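Local coordinates for protein luciferase-like enzymeAMP-CoA-ligase (Zophobas atratus, PDB 4W8O) that probably activates carboxylic acids as adenylates for ligation to coenzyme A, as a luciferase-like member of the AMP-binding enzyme family from a nonluminescent mealworm, at residues V369-K374 with Y411-C416. Numbering follows the deposited sequence.
Sequences VGPNQK and YDDDGC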
loop_
_atom_site.group_PDB
_atom_site.type_symbol
_atom_site.label_atom_id
_atom_site.label_comp_id
_atom_site.label_asym_id
_atom_site.label_seq_id
_atom_site.Cartn_x
_atom_site.Cartn_y
_atom_site.Cartn_z
ATOM N N VAL A 369 6.642 -19.026 22.546
ATOM C CA VAL A 369 5.640 -19.871 23.187
ATOM C C VAL A 369 4.865 -20.701 22.175
ATOM O O VAL A 369 4.927 -20.465 20.962
ATOM C CB VAL A 369 4.662 -19.046 24.060
ATOM C CG1 VAL A 369 5.413 -18.363 25.198
ATOM C CG2 VAL A 369 3.899 -18.013 23.232
ATOM N N GLY A 370 4.142 -21.682 22.699
ATOM C CA GLY A 370 3.331 -22.581 21.900
ATOM C C GLY A 370 1.979 -22.000 21.577
ATOM O O GLY A 370 1.717 -20.822 21.863
ATOM N N PRO A 371 1.105 -22.818 20.967
ATOM C CA PRO A 371 -0.231 -22.355 20.598
ATOM C C PRO A 371 -1.104 -22.104 21.825
ATOM O O PRO A 371 -0.887 -22.721 22.868
ATOM C CB PRO A 371 -0.784 -23.510 19.755
ATOM C CG PRO A 371 -0.045 -24.717 20.231
ATOM C CD PRO A 371 1.322 -24.236 20.624
ATOM N N ASN A 372 -2.074 -21.201 21.693
ATOM C CA ASN A 372 -2.959 -20.802 22.802
ATOM C C ASN A 372 -2.211 -20.236 24.012
ATOM O O ASN A 372 -2.599 -20.464 25.166
ATOM C CB ASN A 372 -3.864 -21.966 23.222
ATOM C CG ASN A 372 -4.723 -22.462 22.084
ATOM O OD1 ASN A 372 -5.599 -21.747 21.606
ATOM N ND2 ASN A 372 -4.473 -23.684 21.636
ATOM N N GLN A 373 -1.132 -19.511 23.730
ATOM C CA GLN A 373 -0.368 -18.785 24.735
ATOM C C GLN A 373 -0.125 -17.379 24.189
ATOM O O GLN A 373 0.619 -17.197 23.215
ATOM C CB GLN A 373 0.960 -19.482 25.023
ATOM C CG GLN A 373 0.829 -20.965 25.344
ATOM C CD GLN A 373 2.164 -21.634 25.643
ATOM O OE1 GLN A 373 2.502 -22.673 25.061
ATOM N NE2 GLN A 373 2.932 -21.041 26.552
ATOM N N LYS A 374 -0.779 -16.393 24.797
ATOM C CA LYS A 374 -0.680 -15.020 24.324
ATOM C C LYS A 374 0.687 -14.411 24.641
ATOM O O LYS A 374 1.300 -14.720 25.658
ATOM C CB LYS A 374 -1.827 -14.146 24.862
ATOM C CG LYS A 374 -1.812 -13.881 26.359
ATOM C CD LYS A 374 -2.692 -12.701 26.748
ATOM C CE LYS A 374 -1.860 -11.438 26.919
ATOM N NZ LYS A 374 -2.689 -10.197 26.964
ATOM N N TYR A 411 -1.440 -17.993 18.427
ATOM C CA TYR A 411 -1.843 -18.818 17.273
ATOM C C TYR A 411 -2.447 -20.168 17.684
ATOM O O TYR A 411 -2.282 -20.620 18.815
ATOM C CB TYR A 411 -0.670 -19.051 16.308
ATOM C CG TYR A 411 0.493 -19.809 16.906
ATOM C CD1 TYR A 411 1.473 -19.150 17.631
ATOM C CD2 TYR A 411 0.613 -21.191 16.745
ATOM C CE1 TYR A 411 2.539 -19.832 18.183
ATOM C CE2 TYR A 411 1.678 -21.887 17.296
ATOM C CZ TYR A 411 2.636 -21.199 18.016
ATOM O OH TYR A 411 3.698 -21.866 18.569
ATOM N N ASP A 412 -3.133 -20.787 16.727
ATOM C CA ASP A 412 -3.785 -22.094 16.885
ATOM C C ASP A 412 -2.833 -23.275 16.807
ATOM O O ASP A 412 -1.677 -23.127 16.447
ATOM C CB ASP A 412 -4.810 -22.298 15.753
ATOM C CG ASP A 412 -6.146 -21.741 16.077
ATOM O OD1 ASP A 412 -6.315 -21.260 17.207
ATOM O OD2 ASP A 412 -7.034 -21.780 15.206
ATOM N N ASP A 413 -3.363 -24.459 17.112
ATOM C CA ASP A 413 -2.708 -25.725 16.769
ATOM C C ASP A 413 -2.557 -25.857 15.252
ATOM O O ASP A 413 -1.584 -26.426 14.780
ATOM C CB ASP A 413 -3.511 -26.922 17.312
ATOM C CG ASP A 413 -3.400 -27.075 18.821
ATOM O OD1 ASP A 413 -2.396 -26.626 19.415
ATOM O OD2 ASP A 413 -4.320 -27.667 19.419
ATOM N N ASP A 414 -3.526 -25.328 14.499
ATOM C CA ASP A 414 -3.442 -25.243 13.029
ATOM C C ASP A 414 -2.711 -24.001 12.491
ATOM O O ASP A 414 -2.749 -23.733 11.291
ATOM C CB ASP A 414 -4.847 -25.287 12.428
ATOM C CG ASP A 414 -5.605 -26.528 12.826
ATOM O OD1 ASP A 414 -4.985 -27.607 12.877
ATOM O OD2 ASP A 414 -6.819 -26.427 13.098
ATOM N N GLY A 415 -2.054 -23.245 13.364
ATOM C CA GLY A 415 -1.253 -22.099 12.938
ATOM C C GLY A 415 -2.019 -20.845 12.525
ATOM O O GLY A 415 -1.423 -19.912 11.975
ATOM N N CYS A 416 -3.331 -20.816 12.763
ATOM C CA CYS A 416 -4.127 -19.599 12.557
ATOM C C CYS A 416 -3.760 -18.527 13.589
ATOM O O CYS A 416 -3.617 -18.828 14.774
ATOM C CB CYS A 416 -5.617 -19.916 12.628
ATOM S SG CYS A 416 -6.194 -20.882 11.219
HETATM O O HOH W 1 0.127 -18.744 20.798
HETATM O O HOH W 2 -3.231 -25.699 22.389
#
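Pro371 lies over one face of the Tyr411 ring, and this pair forms the closely packed side of the contact, with Gly370 CA next to the phenol oxygen. Pro371 CA stands 4.1 Å from the centroid of the Tyr411 ring, 19° off the ring normal and displaced toward the rim, a CH-pi contact; beside it Pro371 CB touches Tyr411 CE2 at 3.8 Å. Tyr411 reaches this place because its CG sits between the backbone N and the carbonyl carbon (chi1 62°), which brings the ring against the Gly370-Pro371 backbone. At the far end of the ring Tyr411 OH donates to Val369 O (3.0 Å), in the carbonyl plane and on a lone pair, while also making a weak hydrogen bond with the backbone N of Arg4. A second direct bond, Asn372 N to Tyr411 O at 2.9 Å, joins the two backbones. Alongside these bonds a water accepts from Tyr411 N and Gln373 N and donates to Gly370 O, bridging the chains where 369-374 interrupts strand 367-380 beside its antiparallel neighbour 403-411 in a five-stranded sheet. Beyond Tyr411 the chain reverses through a type I beta turn from Asp412 to Gly415, leading into strand 417-422 in a beta hairpin. The solvent side is more exposed, yet close at one point, where Asp413 OD1 comes to 3.1 Å from Pro371 CG, the two side chains crossing at about a right angle. Looser are the exposed ends of Asn372 and Asp413, with ND2 of the former 4.2 Å from OD1 of the latter; a second water donates to Asp413 OD1. Asp414, whose CB points away from 369-374, forms a salt bridge with Lys345.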